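Local coordinates for protein phosphoserine aminotransferase (Bacillus alcalophilus, PDB 1W23) that catalyses the reversible, pyridoxal-phosphate-dependent conversion of 3-phosphohydroxypyruvate to phosphoserine, the second step of L-serine biosynthesis from 3-phosphoglycerate, and works as a homodimer, at residues A76-Q79 with F80-L83; M223-Y226 with A227-I230; I273-D276 with T277-E280. One frame throughout, in Å; residues are numbered along the deposited sequence.

Contact 1 (A76-Q79 with F80-L83); sequences ASLQ and FTML. With PLP (pyridoxal-5'-phosphate), chain J.
The phosphate oxygen O2P of pyridoxal-5'-phosphate is gripped twice by S77, through the hydroxyl OG at 2.6 Å from O2P and through the backbone N at 2.8 Å from the same oxygen. With OG beside the backbone N (chi1 -64°), S77 can direct both donors at that one atom. A neighbouring phosphate oxygen, O3P, receives a longer bond from A76 N, 3.3 Å away, and two bonds to the phosphate therefore come from consecutive backbone amides. Further along the cofactor, A76 CB approaches PLP C6 at 3.6 Å, and F80 CZ reaches the same C6 at 3.7 Å.

This is the phosphate-binding N-terminus of helix 75-87 in the large domain of a fold type I aminotransferase, where amides of the first turn point at the anion and the helix dipole probably adds to its stabilisation. T152 and Q195, with N237 and T238 of the second subunit, supply further bonds to the cofactor.

One turn on, F80 folds back over the start of the helix. S77 CA stands over a face of the F80 ring, 4.1 Å from its centroid and 25° off the normal, a CH-pi contact; A76 O lies above that same face. The main chain there is held by F80 N to A76 O, while the straighter bond from M82 N to L78 O (2.9 Å, 163°) continues the helix. On another flank Q79 and M82 run alongside each other; a weak bond from Q79 NE2 to M82 SD is doubtful, since M82 has a second conformer. Q79 OE1 has its partner in Y226, and the L78 and T81 side chains meet through CD1 and CG2.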
ATOM      1  N   ALA A  76       6.999   2.279  -6.658  1.00  8.74           N
ATOM      2  CA  ALA A  76       8.185   2.992  -7.147  1.00  8.72           C
ATOM      3  C   ALA A  76       7.841   4.409  -7.558  1.00  8.54           C
ATOM      4  O   ALA A  76       8.685   5.321  -7.444  1.00  9.07           O
ATOM      5  CB  ALA A  76       8.848   2.223  -8.291  1.00  9.46           C
ATOM      6  N   SER A  77       6.601   4.649  -8.032  1.00  8.48           N
ATOM      7  CA  SER A  77       6.263   5.999  -8.492  1.00  9.05           C
ATOM      8  C   SER A  77       6.376   7.020  -7.368  1.00  9.17           C
ATOM      9  O   SER A  77       6.780   8.159  -7.625  1.00  9.58           O
ATOM     10  CB  SER A  77       4.856   6.036  -9.077  1.00  9.30           C
ATOM     11  OG  SER A  77       4.768   5.217 -10.231  1.00  9.97           O
ATOM     12  N   LEU A  78       6.036   6.654  -6.100  1.00  8.94           N
ATOM     13  CA  LEU A  78       6.226   7.614  -5.047  1.00  8.98           C
ATOM     14  C   LEU A  78       7.676   7.869  -4.784  1.00  9.23           C
ATOM     15  O   LEU A  78       8.074   8.998  -4.396  1.00  9.98           O
ATOM     16  CB  LEU A  78       5.490   7.192  -3.756  1.00  9.50           C
ATOM     17  CG  LEU A  78       5.430   8.276  -2.680  1.00 10.25           C
ATOM     18  CD1 LEU A  78       4.653   9.523  -3.103  1.00 13.05           C
ATOM     19  CD2 LEU A  78       4.840   7.690  -1.408  1.00 11.94           C
ATOM     20  N   GLN A  79       8.558   6.866  -4.972  1.00  9.35           N
ATOM     21  CA  GLN A  79       9.988   7.086  -4.827  1.00  9.15           C
ATOM     22  C   GLN A  79      10.519   8.073  -5.856  1.00  9.11           C
ATOM     23  O   GLN A  79      11.501   8.771  -5.545  1.00  9.77           O
ATOM     24  CB  GLN A  79      10.743   5.740  -4.937  1.00  9.20           C
ATOM     25  CG  GLN A  79      10.382   4.761  -3.825  1.00  9.41           C
ATOM     26  CD  GLN A  79      10.627   5.426  -2.465  1.00 10.21           C
ATOM     27  OE1 GLN A  79      11.790   5.814  -2.198  1.00 11.88           O
ATOM     28  NE2 GLN A  79       9.602   5.555  -1.662  1.00 11.09           N
ATOM     29  N   PHE A  80       9.918   8.172  -7.019  1.00  9.00           N
ATOM     30  CA  PHE A  80      10.356   9.174  -7.990  1.00  9.59           C
ATOM     31  C   PHE A  80      10.348  10.572  -7.425  1.00  9.82           C
ATOM     32  O   PHE A  80      11.195  11.388  -7.785  1.00 10.45           O
ATOM     33  CB  PHE A  80       9.487   9.160  -9.244  1.00  9.58           C
ATOM     34  CG  PHE A  80       9.490   7.871 -10.078  1.00  9.10           C
ATOM     35  CD1 PHE A  80       8.473   7.666 -10.975  1.00  9.45           C
ATOM     36  CD2 PHE A  80      10.514   6.939  -9.986  1.00  9.24           C
ATOM     37  CE1 PHE A  80       8.455   6.545 -11.802  1.00 10.31           C
ATOM     38  CE2 PHE A  80      10.502   5.820 -10.798  1.00  9.99           C
ATOM     39  CZ  PHE A  80       9.512   5.653 -11.719  1.00  9.94           C
ATOM     40  N   THR A  81       9.387  10.896  -6.563  1.00 10.01           N
ATOM     41  CA  THR A  81       9.353  12.218  -5.894  1.00 10.45           C
ATOM     42  C   THR A  81      10.033  12.190  -4.530  1.00 10.32           C
ATOM     43  O   THR A  81      10.726  13.155  -4.149  1.00 10.71           O
ATOM     44  CB  THR A  81       7.924  12.772  -5.843  1.00 11.22           C
ATOM     45  OG1 THR A  81       8.021  14.171  -5.440  1.00 12.38           O
ATOM     46  CG2 THR A  81       6.986  12.083  -4.900  1.00 12.24           C
ATOM     47  N   MET A  82       9.933  11.107  -3.731  1.00 10.17           N
ATOM     48  CA  MET A  82      10.531  11.094  -2.414  1.00 11.09           C
ATOM     49  C   MET A  82      12.031  11.241  -2.484  1.00 10.52           C
ATOM     50  O   MET A  82      12.635  11.914  -1.659  1.00 11.62           O
ATOM     51  CB  MET A  82      10.031   9.838  -1.685  0.70 11.35           C
ATOM     52  CG  MET A  82      10.289   9.836  -0.213  0.70 10.50           C
ATOM     53  SD  MET A  82       9.515   8.420   0.559  0.70 11.46           S
ATOM     54  CE  MET A  82      10.166   8.427   2.207  0.70 12.74           C
ATOM     55  N   LEU A  83      12.667  10.627  -3.481  1.00 10.07           N
ATOM     56  CA  LEU A  83      14.139  10.721  -3.605  1.00 10.38           C
ATOM     57  C   LEU A  83      14.602  12.153  -3.759  1.00 10.71           C
ATOM     58  O   LEU A  83      15.366  12.661  -2.916  1.00 11.96           O
ATOM     59  CB  LEU A  83      14.614   9.789  -4.732  1.00 12.32           C
ATOM     60  CG  LEU A  83      16.043  10.155  -5.316  1.00 17.38           C
ATOM     61  CD1 LEU A  83      17.086   9.819  -4.308  1.00 22.43           C
ATOM     62  CD2 LEU A  83      16.285   9.505  -6.663  1.00 17.58           C
TER
HETATM   63  N1  PLP J1367       9.836   1.593 -12.417  1.00  8.51           N
HETATM   64  C2  PLP J1367       9.903   0.430 -13.166  1.00  8.34           C
HETATM   65  C2A PLP J1367      11.233   0.065 -13.712  1.00 10.14           C
HETATM   66  C3  PLP J1367       8.761  -0.331 -13.359  1.00  9.86           C
HETATM   67  O3  PLP J1367       8.830  -1.447 -14.048  1.00 11.51           O
HETATM   68  C4  PLP J1367       7.505   0.106 -12.797  1.00 10.95           C
HETATM   69  C4A PLP J1367       6.306  -0.760 -12.957  1.00 21.32           C
HETATM   70  C5  PLP J1367       7.488   1.285 -12.034  1.00  9.55           C
HETATM   71  C6  PLP J1367       8.657   2.013 -11.885  1.00  8.90           C
HETATM   72  C5A PLP J1367       6.230   1.840 -11.431  1.00 11.59           C
HETATM   73  O4P PLP J1367       5.930   1.091 -10.197  1.00  9.59           O
HETATM   74  P   PLP J1367       4.561   1.436  -9.376  1.00  8.60           P
HETATM   75  O1P PLP J1367       3.421   1.130 -10.298  1.00  8.88           O
HETATM   76  O2P PLP J1367       4.628   2.911  -9.009  1.00  9.14           O
HETATM   77  O3P PLP J1367       4.707   0.526  -8.166  1.00 10.00           O

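Contact 2 (M223-Y226 with A227-I230); sequences MLQY and ATHI
The backbone passes from a 3-10 turn at M223-L224 through an extended Q225 into helix 226-231, whose first-turn bond I230 N to Y226 O is 2.9 Å long and nearly straight. H229 swings back from that turn to the residues before it. Its NE2 donates to M223 O at 2.8 Å, with an N-H...O angle of 169°. The acceptor lies in the imidazole plane, whereas NE2 sits about 40° out of the carbonyl plane of M223. This bond fixes the rotation of the ring and is consistent with a proton on NE2. The M223 side chain, bent at chi2 and chi3, crosses H229 at about a right angle and presents SD to the ring edge, 4.0 Å from CE1.

Elsewhere a water donates to T228 OG1 at 2.6 Å; its link to Q225 OE1, at 2.4 Å, is too short to be trusted. T228 OG1 is also bonded to T222 O, and Q225 NE2 to V220 O. The Y226 ring packs against M82 and L83 of helix 75-87. The whole is a helix N-terminus with Q225 as N-cap residue, its preceding 3-10 turn tied back by the histidine.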
ATOM      1  N   MET A 223       5.712  11.956   6.580  1.00 11.93           N
ATOM      2  CA  MET A 223       5.608  10.658   5.869  1.00 11.41           C
ATOM      3  C   MET A 223       6.564  10.611   4.692  1.00 10.96           C
ATOM      4  O   MET A 223       6.834   9.493   4.211  1.00 11.13           O
ATOM      5  CB  MET A 223       4.178  10.417   5.361  1.00 12.72           C
ATOM      6  CG  MET A 223       3.210   9.816   6.381  1.00 13.57           C
ATOM      7  SD  MET A 223       3.646   8.117   6.850  1.00 12.51           S
ATOM      8  CE  MET A 223       3.255   7.209   5.363  1.00 13.43           C
ATOM      9  N   LEU A 224       7.057  11.740   4.192  1.00 10.68           N
ATOM     10  CA  LEU A 224       7.892  11.814   2.998  1.00 10.33           C
ATOM     11  C   LEU A 224       9.376  11.913   3.320  1.00 10.68           C
ATOM     12  O   LEU A 224      10.171  11.995   2.364  1.00 11.27           O
ATOM     13  CB  LEU A 224       7.433  12.927   2.065  1.00 10.82           C
ATOM     14  CG  LEU A 224       6.032  12.655   1.449  1.00 12.43           C
ATOM     15  CD1 LEU A 224       5.409  13.915   0.909  1.00 14.24           C
ATOM     16  CD2 LEU A 224       6.180  11.594   0.363  1.00 19.36           C
ATOM     17  N   GLN A 225       9.754  11.896   4.575  1.00 11.29           N
ATOM     18  CA  GLN A 225      11.167  11.834   5.017  1.00 12.20           C
ATOM     19  C   GLN A 225      11.648  10.421   5.108  1.00 11.37           C
ATOM     20  O   GLN A 225      11.031   9.640   5.828  1.00 11.92           O
ATOM     21  CB  GLN A 225      11.361  12.522   6.393  1.00 13.70           C
ATOM     22  CG  GLN A 225      10.990  13.965   6.386  1.00 17.35           C
ATOM     23  CD  GLN A 225      11.519  14.720   7.521  1.00 25.80           C
ATOM     24  OE1 GLN A 225      12.318  14.199   8.299  1.00 35.60           O
ATOM     25  NE2 GLN A 225      11.066  15.938   7.568  1.00 38.08           N
ATOM     26  N   TYR A 226      12.756  10.081   4.457  1.00 11.72           N
ATOM     27  CA  TYR A 226      13.325   8.745   4.743  1.00 11.77           C
ATOM     28  C   TYR A 226      13.647   8.584   6.231  1.00 11.75           C
ATOM     29  O   TYR A 226      13.482   7.483   6.774  1.00 12.13           O
ATOM     30  CB  TYR A 226      14.562   8.409   3.902  1.00 12.00           C
ATOM     31  CG  TYR A 226      14.216   8.271   2.442  1.00 11.10           C
ATOM     32  CD1 TYR A 226      14.517   9.253   1.532  1.00 12.68           C
ATOM     33  CD2 TYR A 226      13.561   7.145   1.964  1.00 12.29           C
ATOM     34  CE1 TYR A 226      14.189   9.128   0.194  1.00 13.30           C
ATOM     35  CE2 TYR A 226      13.204   7.025   0.624  1.00 11.50           C
ATOM     36  CZ  TYR A 226      13.529   8.025  -0.276  1.00 11.10           C
ATOM     37  OH  TYR A 226      13.202   7.953  -1.587  1.00 12.60           O
ATOM     38  N   ALA A 227      14.107   9.658   6.888  1.00 12.65           N
ATOM     39  CA  ALA A 227      14.474   9.570   8.297  1.00 13.22           C
ATOM     40  C   ALA A 227      13.322   9.066   9.137  1.00 12.70           C
ATOM     41  O   ALA A 227      13.565   8.303  10.124  1.00 14.11           O
ATOM     42  CB  ALA A 227      14.993  10.940   8.769  1.00 16.66           C
ATOM     43  N   THR A 228      12.085   9.409   8.861  1.00 11.87           N
ATOM     44  CA  THR A 228      10.928   8.942   9.634  1.00 12.17           C
ATOM     45  C   THR A 228      10.879   7.446   9.643  1.00 12.28           C
ATOM     46  O   THR A 228      10.659   6.799  10.687  1.00 13.03           O
ATOM     47  CB  THR A 228       9.636   9.532   9.008  1.00 12.19           C
ATOM     48  OG1 THR A 228       9.680  10.957   9.127  1.00 13.81           O
ATOM     49  CG2 THR A 228       8.389   8.994   9.665  1.00 14.28           C
ATOM     50  N   HIS A 229      11.043   6.874   8.454  1.00 10.90           N
ATOM     51  CA  HIS A 229      10.900   5.438   8.280  1.00 11.16           C
ATOM     52  C   HIS A 229      12.137   4.678   8.771  1.00 10.62           C
ATOM     53  O   HIS A 229      12.029   3.567   9.288  1.00 11.30           O
ATOM     54  CB  HIS A 229      10.578   5.126   6.806  1.00 10.92           C
ATOM     55  CG  HIS A 229       9.321   5.860   6.406  1.00 11.00           C
ATOM     56  ND1 HIS A 229       8.079   5.451   6.882  1.00 11.95           N
ATOM     57  CD2 HIS A 229       9.167   6.981   5.645  1.00 11.27           C
ATOM     58  CE1 HIS A 229       7.196   6.310   6.383  1.00 11.99           C
ATOM     59  NE2 HIS A 229       7.803   7.233   5.626  1.00 11.77           N
ATOM     60  N   ILE A 230      13.336   5.249   8.624  1.00 11.16           N
ATOM     61  CA  ILE A 230      14.548   4.668   9.166  1.00 10.75           C
ATOM     62  C   ILE A 230      14.421   4.591  10.690  1.00 11.31           C
ATOM     63  O   ILE A 230      14.627   3.520  11.297  1.00 11.98           O
ATOM     64  CB  ILE A 230      15.787   5.513   8.795  1.00 12.02           C
ATOM     65  CG1 ILE A 230      16.047   5.332   7.260  1.00 12.87           C
ATOM     66  CG2 ILE A 230      17.009   5.122   9.580  1.00 14.57           C
ATOM     67  CD1 ILE A 230      17.017   6.378   6.700  1.00 15.69           C
TER
HETATM   68  O   HOH W   1      11.642  12.468   9.887  1.00 47.20           O

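Contact 3 (I273-D276 with T277-E280)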
ATOM      1  N   ILE A 273      15.825 -19.510 -23.975  1.00 10.22           N
ATOM      2  CA  ILE A 273      14.797 -20.215 -24.779  1.00 10.79           C
ATOM      3  C   ILE A 273      14.106 -19.254 -25.696  1.00 10.44           C
ATOM      4  O   ILE A 273      13.893 -19.553 -26.885  1.00 11.27           O
ATOM      5  CB  ILE A 273      13.796 -20.924 -23.849  1.00 11.20           C
ATOM      6  CG1 ILE A 273      14.447 -22.117 -23.096  1.00 13.57           C
ATOM      7  CG2 ILE A 273      12.557 -21.397 -24.605  1.00 12.23           C
ATOM      8  CD1 ILE A 273      13.634 -22.620 -21.936  1.00 16.55           C
ATOM      9  N   ILE A 274      13.699 -18.090 -25.164  1.00 10.12           N
ATOM     10  CA  ILE A 274      12.936 -17.143 -25.973  1.00  9.97           C
ATOM     11  C   ILE A 274      13.833 -16.409 -26.954  1.00  9.61           C
ATOM     12  O   ILE A 274      13.484 -16.289 -28.141  1.00  9.81           O
ATOM     13  CB  ILE A 274      12.143 -16.182 -25.048  1.00 10.73           C
ATOM     14  CG1 ILE A 274      11.224 -16.973 -24.094  1.00 13.77           C
ATOM     15  CG2 ILE A 274      11.341 -15.216 -25.910  1.00 11.06           C
ATOM     16  CD1 ILE A 274      10.578 -16.139 -23.027  1.00 16.08           C
ATOM     17  N   TYR A 275      14.986 -15.906 -26.517  1.00  9.22           N
ATOM     18  CA  TYR A 275      15.892 -15.238 -27.442  1.00  9.41           C
ATOM     19  C   TYR A 275      16.368 -16.157 -28.573  1.00  9.59           C
ATOM     20  O   TYR A 275      16.480 -15.700 -29.717  1.00  9.90           O
ATOM     21  CB  TYR A 275      17.059 -14.573 -26.723  1.00  9.43           C
ATOM     22  CG  TYR A 275      16.698 -13.330 -25.946  1.00  9.43           C
ATOM     23  CD1 TYR A 275      16.879 -13.240 -24.593  1.00  9.89           C
ATOM     24  CD2 TYR A 275      16.153 -12.215 -26.584  1.00  9.50           C
ATOM     25  CE1 TYR A 275      16.544 -12.107 -23.864  1.00  9.68           C
ATOM     26  CE2 TYR A 275      15.827 -11.072 -25.887  1.00  9.28           C
ATOM     27  CZ  TYR A 275      16.015 -11.031 -24.521  1.00  9.57           C
ATOM     28  OH  TYR A 275      15.672  -9.857 -23.858  1.00  9.71           O
ATOM     29  N   ASP A 276      16.644 -17.423 -28.267  1.00  9.45           N
ATOM     30  CA  ASP A 276      17.044 -18.337 -29.342  1.00 10.56           C
ATOM     31  C   ASP A 276      15.903 -18.476 -30.364  1.00 10.08           C
ATOM     32  O   ASP A 276      16.159 -18.588 -31.579  1.00 10.62           O
ATOM     33  CB  ASP A 276      17.447 -19.686 -28.774  1.00 12.42           C
ATOM     34  CG  ASP A 276      18.781 -19.768 -28.147  1.00 13.80           C
ATOM     35  OD1 ASP A 276      19.585 -18.825 -28.225  1.00 16.19           O
ATOM     36  OD2 ASP A 276      19.100 -20.851 -27.581  1.00 17.87           O
ATOM     37  N   THR A 277      14.668 -18.513 -29.880  1.00  9.98           N
ATOM     38  CA  THR A 277      13.520 -18.647 -30.801  1.00 10.56           C
ATOM     39  C   THR A 277      13.470 -17.440 -31.737  1.00 10.11           C
ATOM     40  O   THR A 277      13.233 -17.550 -32.947  1.00 10.95           O
ATOM     41  CB  THR A 277      12.227 -18.797 -30.036  1.00 10.71           C
ATOM     42  OG1 THR A 277      12.316 -19.910 -29.105  1.00 10.78           O
ATOM     43  CG2 THR A 277      11.053 -19.088 -30.924  1.00 12.24           C
ATOM     44  N   ILE A 278      13.668 -16.237 -31.181  1.00  9.77           N
ATOM     45  CA  ILE A 278      13.732 -15.042 -31.996  1.00  9.54           C
ATOM     46  C   ILE A 278      14.869 -15.121 -33.004  1.00  9.43           C
ATOM     47  O   ILE A 278      14.701 -14.868 -34.226  1.00  9.88           O
ATOM     48  CB  ILE A 278      13.851 -13.774 -31.088  1.00  9.35           C
ATOM     49  CG1 ILE A 278      12.553 -13.581 -30.283  1.00 10.14           C
ATOM     50  CG2 ILE A 278      14.202 -12.531 -31.896  1.00 10.65           C
ATOM     51  CD1 ILE A 278      12.703 -12.528 -29.166  1.00 11.07           C
ATOM     52  N   ASP A 279      16.060 -15.462 -32.524  1.00  9.75           N
ATOM     53  CA  ASP A 279      17.252 -15.438 -33.352  1.00 10.53           C
ATOM     54  C   ASP A 279      17.209 -16.491 -34.451  1.00 10.75           C
ATOM     55  O   ASP A 279      17.777 -16.249 -35.520  1.00 13.84           O
ATOM     56  CB  ASP A 279      18.505 -15.554 -32.474  1.00 10.52           C
ATOM     57  CG  ASP A 279      18.707 -14.355 -31.586  1.00 11.12           C
ATOM     58  OD1 ASP A 279      18.140 -13.277 -31.865  1.00 12.01           O
ATOM     59  OD2 ASP A 279      19.496 -14.485 -30.618  1.00 12.67           O
ATOM     60  N   GLU A 280      16.532 -17.614 -34.217  1.00 10.47           N
ATOM     61  CA  GLU A 280      16.397 -18.704 -35.187  1.00 11.14           C
ATOM     62  C   GLU A 280      15.275 -18.470 -36.166  1.00 10.49           C
ATOM     63  O   GLU A 280      15.036 -19.298 -37.073  1.00 11.71           O
ATOM     64  CB  GLU A 280      16.152 -20.019 -34.422  1.00 14.75           C
ATOM     65  CG  GLU A 280      17.299 -20.565 -33.565  1.00 17.09           C
ATOM     66  CD  GLU A 280      16.880 -21.578 -32.502  1.00 24.99           C
ATOM     67  OE1 GLU A 280      17.708 -22.025 -31.681  1.00 22.33           O
ATOM     68  OE2 GLU A 280      15.673 -21.965 -32.407  1.00 22.64           O
TER
HETATM   69  O   HOH W   2      19.865 -16.171 -28.317  1.00 21.95           O
HETATM   70  O   HOH W   3      17.434 -23.309 -29.423  1.00 38.53           O
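Hydrogen bonding within the helix is densest at I273 O, which accepts from two groups of T277: the hydroxyl OG1 at 2.7 Å and the backbone N at 3.3 Å from that oxygen. With OG1 beside its own backbone N (chi1 -55°), the threonine hydroxyl reaches back one turn and doubles the ordinary main-chain link. T277 OG1 is also bonded to R350 of helix 343-359. The i to i+4 bonds I278 N to I274 O, D279 N to Y275 O and E280 N to D276 O follow in succession.

Apolar contacts between the segments gather where the helix is covered by strand 298-302. I278 CD1 lies 4.4 Å from I274 CG2 and 4.3 Å from Y275 CD2, approaching the tyrosine ring obliquely. V299 of that strand touches all three of these side chains, and Y275 OH is bonded to S295 O.

Charged groups occupy the solvent side, where waters join the carboxylates. One water donates to D276 OD1 (2.7 Å) and to D279 OD2 (2.9 Å); a second donates to E280 OE1 at 2.6 Å and only weakly to D276 OD2. The direct separation of D276 OD2 from E280 OE1 is 4.5 Å, close enough that the like charges probably disfavour each other. Each acid also has a basic partner: K272 pairs with D276, R294 with D279 and R350 with E280, which would offset that cost.

The pattern is that of the C-terminal turns of an amphipathic helix, 259-279, laid by its apolar side against strand 298-302 and helix 343-359.

Overall arrangement
Contacts 1 and 2 form one neighbourhood, their centres 13 Å apart, and they touch directly where helix 75-87 meets helix 226-231, with Q79 OE1 2.6 Å from Y226 OH. Both also meet the second subunit, L78 of contact 1 packing on M223 of that subunit. Contact 1 binds a cofactor phosphate itself, whereas contact 2 comes near the other cofactor of the dimer, not the one contact 1 holds, through the M223 side chain about 6 Å from it. Contact 3 lies on the opposite side of the chain's centre, about 36 Å from contact 1 and 45 Å from contact 2 between centres, and touches neither the other contacts nor the second subunit.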